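Local atomic coordinates of tryptophan synthase alpha chain (Chlamydia trachomatis, PDB entry 6V82), a protein that probably cleaves indoleglycerol phosphate into indole and glyceraldehyde 3-phosphate in a retro-aldol reaction, supplying the indole for the last step of tryptophan synthesis. Residues Y17-D22 with S62-A66; A34-V40 with L243-Q248; V80-R84 with A115-G119. All coordinates share one frame; numbering follows the deposited sequence.

Contact 1. Residues Y17-D22 with S62-A66; sequences YLTAGD and SHDRA
The end of strand 17-19 and the type II turn from Thr19 to Asp22 run along helix 62-66, strand and helix directions differing by 41°, and the backbones close up toward the turn until the CA atoms of Asp22 and Ala66 lie 3.9 Å apart. A row of polar groups fills the wider end. His63 turns the edge of its ring to Tyr17, and its NE2 donates a hydrogen bond to Tyr17 OH, 3.0 Å away and almost in the imidazole plane; the two side chains meet at about a right angle. Tyr17 OH also pairs with Thr19 OG1, and OG1 in turn lies 2.6 Å from Ser62 OG, so the three hydroxyls form a buried chain leading from the imidazole toward the carboxylate of Asp22. The methyl of Thr19 rests on Ala66 CB. Asp22 has CG anti to its backbone N (chi1 -175°), which swings the carboxylate across to the helix. There Arg65 grips it side-on: NE reaches OD1 at 2.9 Å and NH2 reaches OD2 at 2.8 Å, on the syn sides but somewhat out of the carboxylate plane. The planes are 31° apart, yet both bonds are nearly straight, and the doubly held carboxylate can hardly rotate. Near the closest approach Gly21 and Ala66 bring little side-chain bulk between the backbones: Gly21, with the positive phi needed at its place in the turn, sends its O to within 3.5 Å of Ala66 CA in a CA-H...O contact. Val231 of helix 229-236 packs on both Tyr17 and Ser62. Ordering a strand-end loop against a neighbouring helix is in keeping with a TIM barrel, whose active site lies at the C-terminal ends of its strands; the side chain of Tyr17 comes within about 4 Å of that of Glu44, a predicted proton acceptor.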
# COMPACT_ATOMS: atom_id res chain seq x y z
N TYR A 17 -50.57 0.37 -0.04
CA TYR A 17 -49.47 1.10 -0.67
C TYR A 17 -49.27 0.66 -2.11
O TYR A 17 -49.29 -0.53 -2.41
CB TYR A 17 -48.16 0.90 0.09
CG TYR A 17 -47.01 1.58 -0.61
CD1 TYR A 17 -46.78 2.94 -0.44
CD2 TYR A 17 -46.17 0.87 -1.48
CE1 TYR A 17 -45.74 3.57 -1.09
CE2 TYR A 17 -45.14 1.49 -2.13
CZ TYR A 17 -44.92 2.84 -1.94
OH TYR A 17 -43.89 3.47 -2.60
N LEU A 18 -49.04 1.64 -2.98
CA LEU A 18 -48.55 1.40 -4.34
C LEU A 18 -47.51 2.45 -4.69
O LEU A 18 -47.62 3.62 -4.29
CB LEU A 18 -49.66 1.48 -5.39
CG LEU A 18 -50.68 0.36 -5.48
CD1 LEU A 18 -51.70 0.72 -6.56
CD2 LEU A 18 -49.98 -0.95 -5.78
N THR A 19 -46.51 2.05 -5.46
CA THR A 19 -45.53 2.99 -6.00
C THR A 19 -46.07 3.60 -7.29
O THR A 19 -46.23 2.90 -8.29
CB THR A 19 -44.19 2.31 -6.26
OG1 THR A 19 -43.68 1.77 -5.03
CG2 THR A 19 -43.21 3.32 -6.83
N ALA A 20 -46.33 4.91 -7.27
CA ALA A 20 -46.72 5.61 -8.48
C ALA A 20 -45.69 5.39 -9.58
O ALA A 20 -44.50 5.61 -9.39
CB ALA A 20 -46.87 7.11 -8.20
N GLY A 21 -46.16 4.94 -10.75
CA GLY A 21 -45.31 4.82 -11.91
C GLY A 21 -44.59 3.49 -12.04
O GLY A 21 -43.96 3.25 -13.08
N ASP A 22 -44.66 2.63 -11.03
CA ASP A 22 -44.11 1.28 -11.16
C ASP A 22 -44.97 0.52 -12.17
O ASP A 22 -46.16 0.31 -11.94
CB ASP A 22 -44.09 0.60 -9.80
CG ASP A 22 -43.43 -0.76 -9.83
OD1 ASP A 22 -42.81 -1.09 -10.86
OD2 ASP A 22 -43.54 -1.50 -8.82
N SER A 62 -38.82 -1.21 -6.11
CA SER A 62 -40.02 -0.66 -6.73
C SER A 62 -39.81 0.79 -7.18
O SER A 62 -40.14 1.16 -8.31
CB SER A 62 -41.19 -0.74 -5.75
OG SER A 62 -42.37 -0.15 -6.28
N HIS A 63 -39.25 1.62 -6.30
CA HIS A 63 -38.92 2.98 -6.69
C HIS A 63 -37.97 3.01 -7.89
O HIS A 63 -38.16 3.80 -8.82
CB HIS A 63 -38.31 3.72 -5.49
CG HIS A 63 -39.30 4.07 -4.42
ND1 HIS A 63 -39.09 5.11 -3.53
CD2 HIS A 63 -40.50 3.54 -4.11
CE1 HIS A 63 -40.13 5.20 -2.72
NE2 HIS A 63 -41.00 4.26 -3.04
N ASP A 64 -36.95 2.14 -7.89
CA ASP A 64 -36.04 2.07 -9.04
C ASP A 64 -36.81 1.81 -10.33
O ASP A 64 -36.56 2.46 -11.35
CB ASP A 64 -34.97 0.98 -8.83
CG ASP A 64 -34.00 1.29 -7.68
OD1 ASP A 64 -34.11 2.39 -7.07
OD2 ASP A 64 -33.12 0.43 -7.38
N ARG A 65 -37.76 0.86 -10.30
CA ARG A 65 -38.52 0.53 -11.50
C ARG A 65 -39.35 1.72 -11.98
O ARG A 65 -39.38 2.03 -13.18
CB ARG A 65 -39.43 -0.68 -11.27
CG ARG A 65 -38.72 -2.02 -11.18
CD ARG A 65 -39.71 -3.19 -11.23
NE ARG A 65 -40.74 -3.07 -10.20
CZ ARG A 65 -40.69 -3.68 -9.02
NH1 ARG A 65 -39.65 -4.46 -8.71
NH2 ARG A 65 -41.67 -3.51 -8.15
N ALA A 66 -40.01 2.41 -11.05
CA ALA A 66 -40.88 3.51 -11.43
C ALA A 66 -40.09 4.64 -12.09
O ALA A 66 -40.55 5.23 -13.08
CB ALA A 66 -41.64 4.00 -10.19

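Contact 2. Residues A34-V40 with L243-Q248; sequences ALIQGGV and LTALAQ
Ala34 O is gripped twice, by Thr244 OG1 at 2.8 Å and by Gly38 N of its own helix at 3.0 Å, the two donors arriving from opposite faces of the carbonyl plane. The threonine hydroxyl comes in from the side, at 108° to the C=O bond, and so adds to the helical bond without displacing it. Thr244 holds OG1 beside its own backbone N (chi1 -56°), which sends CG2 to the anti position and onto Gly38 CA at 3.7 Å. In this TIM barrel the contact joins the end of helix 25-37, which follows the first strand, to helix 241-250 near the C terminus, two neighbours in the outer layer. Small residues let them come close: CA of Gly38 lies only 4.1 Å from CA of Thr244, and the Ala247 methyl touches Gly38 O at 3.4 Å. Gly39 ends the helix in a Schellman motif, its positive phi suiting glycine. Toward the barrel, Leu35 CD2 reaches Leu243 CB at 3.9 Å, while Ala34 CB meets the same CB and Val40 CG2 approaches Ala247 CB. Phe230 of helix 229-236 backs Leu35 and Val40. On the solvent side, Gln248 lays its CG methylene beside Gly38 O.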
# COMPACT_ATOMS: atom_id res chain seq x y z
N ALA A 34 -57.85 -1.81 -8.94
CA ALA A 34 -57.96 -3.18 -8.45
C ALA A 34 -57.98 -3.23 -6.93
O ALA A 34 -58.70 -4.04 -6.33
CB ALA A 34 -56.81 -4.02 -9.01
N LEU A 35 -57.20 -2.36 -6.28
CA LEU A 35 -57.16 -2.36 -4.82
C LEU A 35 -58.46 -1.80 -4.25
O LEU A 35 -58.96 -2.29 -3.23
CB LEU A 35 -55.96 -1.55 -4.31
CG LEU A 35 -54.58 -2.14 -4.56
CD1 LEU A 35 -53.55 -1.37 -3.78
CD2 LEU A 35 -54.58 -3.61 -4.17
N ILE A 36 -59.00 -0.77 -4.89
CA ILE A 36 -60.26 -0.19 -4.44
C ILE A 36 -61.37 -1.22 -4.55
O ILE A 36 -62.13 -1.44 -3.60
CB ILE A 36 -60.57 1.09 -5.23
CG1 ILE A 36 -59.56 2.17 -4.85
CG2 ILE A 36 -61.99 1.55 -4.98
CD1 ILE A 36 -59.65 3.39 -5.72
N GLN A 37 -61.46 -1.90 -5.70
CA GLN A 37 -62.46 -2.95 -5.85
C GLN A 37 -62.23 -4.09 -4.88
O GLN A 37 -63.18 -4.80 -4.51
CB GLN A 37 -62.46 -3.49 -7.28
CG GLN A 37 -62.75 -2.45 -8.31
CD GLN A 37 -62.58 -2.97 -9.71
OE1 GLN A 37 -61.53 -3.53 -10.05
NE2 GLN A 37 -63.61 -2.81 -10.53
N GLY A 38 -60.99 -4.29 -4.45
CA GLY A 38 -60.66 -5.30 -3.48
C GLY A 38 -60.94 -4.94 -2.04
O GLY A 38 -60.72 -5.77 -1.15
N GLY A 39 -61.41 -3.71 -1.79
CA GLY A 39 -61.84 -3.29 -0.47
C GLY A 39 -60.92 -2.32 0.24
O GLY A 39 -61.23 -1.94 1.38
N VAL A 40 -59.81 -1.91 -0.37
CA VAL A 40 -58.89 -0.98 0.28
C VAL A 40 -59.58 0.36 0.48
O VAL A 40 -60.23 0.88 -0.43
CB VAL A 40 -57.60 -0.84 -0.55
CG1 VAL A 40 -56.71 0.28 -0.00
CG2 VAL A 40 -56.82 -2.18 -0.58
N LEU A 243 -54.43 -8.51 -7.59
CA LEU A 243 -54.36 -7.50 -6.53
C LEU A 243 -55.70 -7.37 -5.81
O LEU A 243 -55.75 -7.33 -4.57
CB LEU A 243 -53.93 -6.16 -7.10
CG LEU A 243 -52.50 -6.11 -7.62
CD1 LEU A 243 -52.22 -4.73 -8.20
CD2 LEU A 243 -51.56 -6.42 -6.48
N THR A 244 -56.79 -7.29 -6.58
CA THR A 244 -58.12 -7.36 -5.98
C THR A 244 -58.23 -8.58 -5.07
O THR A 244 -58.59 -8.46 -3.90
CB THR A 244 -59.18 -7.40 -7.09
OG1 THR A 244 -59.01 -6.27 -7.94
CG2 THR A 244 -60.57 -7.39 -6.48
N ALA A 245 -57.87 -9.76 -5.60
CA ALA A 245 -57.96 -11.00 -4.83
C ALA A 245 -57.11 -10.94 -3.57
O ALA A 245 -57.55 -11.35 -2.50
CB ALA A 245 -57.54 -12.17 -5.71
N LEU A 246 -55.88 -10.43 -3.68
CA LEU A 246 -55.00 -10.36 -2.52
C LEU A 246 -55.58 -9.47 -1.44
O LEU A 246 -55.53 -9.81 -0.25
CB LEU A 246 -53.61 -9.87 -2.94
CG LEU A 246 -52.59 -9.74 -1.81
CD1 LEU A 246 -52.48 -11.06 -1.06
CD2 LEU A 246 -51.23 -9.30 -2.35
N ALA A 247 -56.12 -8.31 -1.83
CA ALA A 247 -56.79 -7.43 -0.87
C ALA A 247 -57.90 -8.17 -0.14
O ALA A 247 -58.02 -8.07 1.09
CB ALA A 247 -57.37 -6.22 -1.60
N GLN A 248 -58.71 -8.93 -0.88
CA GLN A 248 -59.88 -9.57 -0.29
C GLN A 248 -59.49 -10.60 0.76
O GLN A 248 -60.21 -10.78 1.74
CB GLN A 248 -60.74 -10.20 -1.38
CG GLN A 248 -61.36 -9.18 -2.35
CD GLN A 248 -62.05 -9.82 -3.55
OE1 GLN A 248 -61.73 -10.94 -3.95
NE2 GLN A 248 -63.00 -9.10 -4.13

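Contact 3. Residues V80-R84 with A115-G119; sequences VEGIR and AGING
The first torsion of Arg84 (chi1 -81°) sets CG 3.3 Å from Ala115 O, and a bend at chi2 (-77°) then carries the rest of the chain past Gly116, so that the guanidinium arrives beside Gly116 and Asn118. Val80 splits its methyls between Ala115 and Ile117. The setting is the outer layer of a TIM barrel: the last turns of helix 73-84 pack against the end of helix 106-115 and the connection leading into strand 119-122. Gly116 ends the second helix in a Schellman motif. Its positive phi suits glycine, and with no side chain on the face turned to the first helix, its CA can lie against the Arg84 methylenes. On the Val80 side the packing is mostly apolar. Val80 CG1 touches the Ala115 methyl at 3.8 Å, Val80 CG2 meets Ile117 CD1 at 3.6 Å with the two side chains crossing at about a right angle, and the CG methylene of Glu81 covers Ala115 from the solvent side. Leu92 of strand 92-96 backs both Val80 and Ile117, tying the pair to the barrel wall. NH1 of Arg84 serves backbone carbonyls, bonding to Asn87 O and Val90 O in the loop before strand 92-96, whereas NH2 gives a weak, bent bond (121°) to Gly116 O at 2.9 Å. The amide of Asn118 stands at the edge of the guanidinium, and its OD1 accepts from Leu92 N, which fixes the amide to the neighbouring strand. One water joins the two side chains: it accepts a hydrogen bond from Asn118 ND2 at 2.9 Å and a weak one from Arg84 NE at 3.3 Å.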
# COMPACT_ATOMS: atom_id res chain seq x y z
N VAL A 80 -52.83 10.39 -10.47
CA VAL A 80 -53.85 10.76 -9.50
C VAL A 80 -55.14 11.13 -10.21
O VAL A 80 -56.24 10.77 -9.76
CB VAL A 80 -53.36 11.91 -8.61
CG1 VAL A 80 -54.50 12.40 -7.70
CG2 VAL A 80 -52.17 11.46 -7.80
N GLU A 81 -55.05 11.83 -11.34
CA GLU A 81 -56.26 12.16 -12.09
C GLU A 81 -56.90 10.92 -12.69
O GLU A 81 -58.13 10.85 -12.78
CB GLU A 81 -55.95 13.20 -13.17
CG GLU A 81 -55.62 14.56 -12.58
CD GLU A 81 -55.01 15.51 -13.60
OE1 GLU A 81 -55.11 15.20 -14.80
OE2 GLU A 81 -54.44 16.55 -13.19
N GLY A 82 -56.11 9.92 -13.09
CA GLY A 82 -56.68 8.68 -13.58
C GLY A 82 -57.41 7.90 -12.51
O GLY A 82 -58.44 7.27 -12.78
N ILE A 83 -56.89 7.93 -11.27
CA ILE A 83 -57.59 7.30 -10.15
C ILE A 83 -58.89 8.04 -9.84
O ILE A 83 -59.93 7.41 -9.61
CB ILE A 83 -56.67 7.27 -8.91
CG1 ILE A 83 -55.48 6.34 -9.15
CG2 ILE A 83 -57.45 6.85 -7.67
CD1 ILE A 83 -54.38 6.51 -8.13
N ARG A 84 -58.85 9.38 -9.84
CA ARG A 84 -60.05 10.15 -9.51
C ARG A 84 -61.10 10.07 -10.61
O ARG A 84 -62.28 10.30 -10.32
CB ARG A 84 -59.70 11.61 -9.23
CG ARG A 84 -59.20 11.85 -7.82
CD ARG A 84 -60.33 11.85 -6.81
NE ARG A 84 -59.83 12.00 -5.45
CZ ARG A 84 -59.68 11.01 -4.57
NH1 ARG A 84 -60.03 9.76 -4.89
NH2 ARG A 84 -59.21 11.27 -3.37
N ALA A 115 -55.81 17.59 -8.11
CA ALA A 115 -55.85 16.33 -8.84
C ALA A 115 -56.58 15.24 -8.06
O ALA A 115 -57.12 14.31 -8.67
CB ALA A 115 -54.43 15.89 -9.20
N GLY A 116 -56.61 15.35 -6.73
CA GLY A 116 -57.23 14.32 -5.93
C GLY A 116 -56.49 13.94 -4.66
O GLY A 116 -57.02 13.15 -3.87
N ILE A 117 -55.27 14.45 -4.43
CA ILE A 117 -54.53 14.09 -3.22
C ILE A 117 -55.18 14.74 -2.01
O ILE A 117 -55.61 15.90 -2.07
CB ILE A 117 -53.05 14.49 -3.33
CG1 ILE A 117 -52.32 13.70 -4.42
CG2 ILE A 117 -52.36 14.34 -1.97
CD1 ILE A 117 -52.37 12.18 -4.25
N ASN A 118 -55.26 14.00 -0.90
CA ASN A 118 -55.87 14.51 0.33
C ASN A 118 -54.90 14.65 1.48
O ASN A 118 -55.10 15.51 2.34
CB ASN A 118 -57.01 13.59 0.78
CG ASN A 118 -57.99 13.31 -0.34
OD1 ASN A 118 -58.07 12.18 -0.83
ND2 ASN A 118 -58.73 14.34 -0.77
N GLY A 119 -53.87 13.82 1.54
CA GLY A 119 -52.89 13.92 2.60
C GLY A 119 -51.52 13.72 2.02
O GLY A 119 -51.35 13.10 0.97
O HOH W 1 -60.22 14.49 -3.29

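How the contacts relate
From the N terminus, contact 1 opens at the end of strand 13-19 and contact 2 at the end of the helix that follows, 25-37; contact 1 then closes at helix 57-68, tying it to the strand end, while contact 2 is still open, so the two cross. Contact 3 begins and ends within the long span from 34 to 248, after contact 1 has closed, and ties helix 73-84 to the connection between helix 106-115 and strand 119-122. Contact 2 closes last, bringing helix 241-250 beside helix 25-37. Contacts 1 and 2 touch where Leu18 CG meets Leu35 CD1 at 3.8 Å; contact 3 stays apart, its centre about 16 Å from that of contact 1.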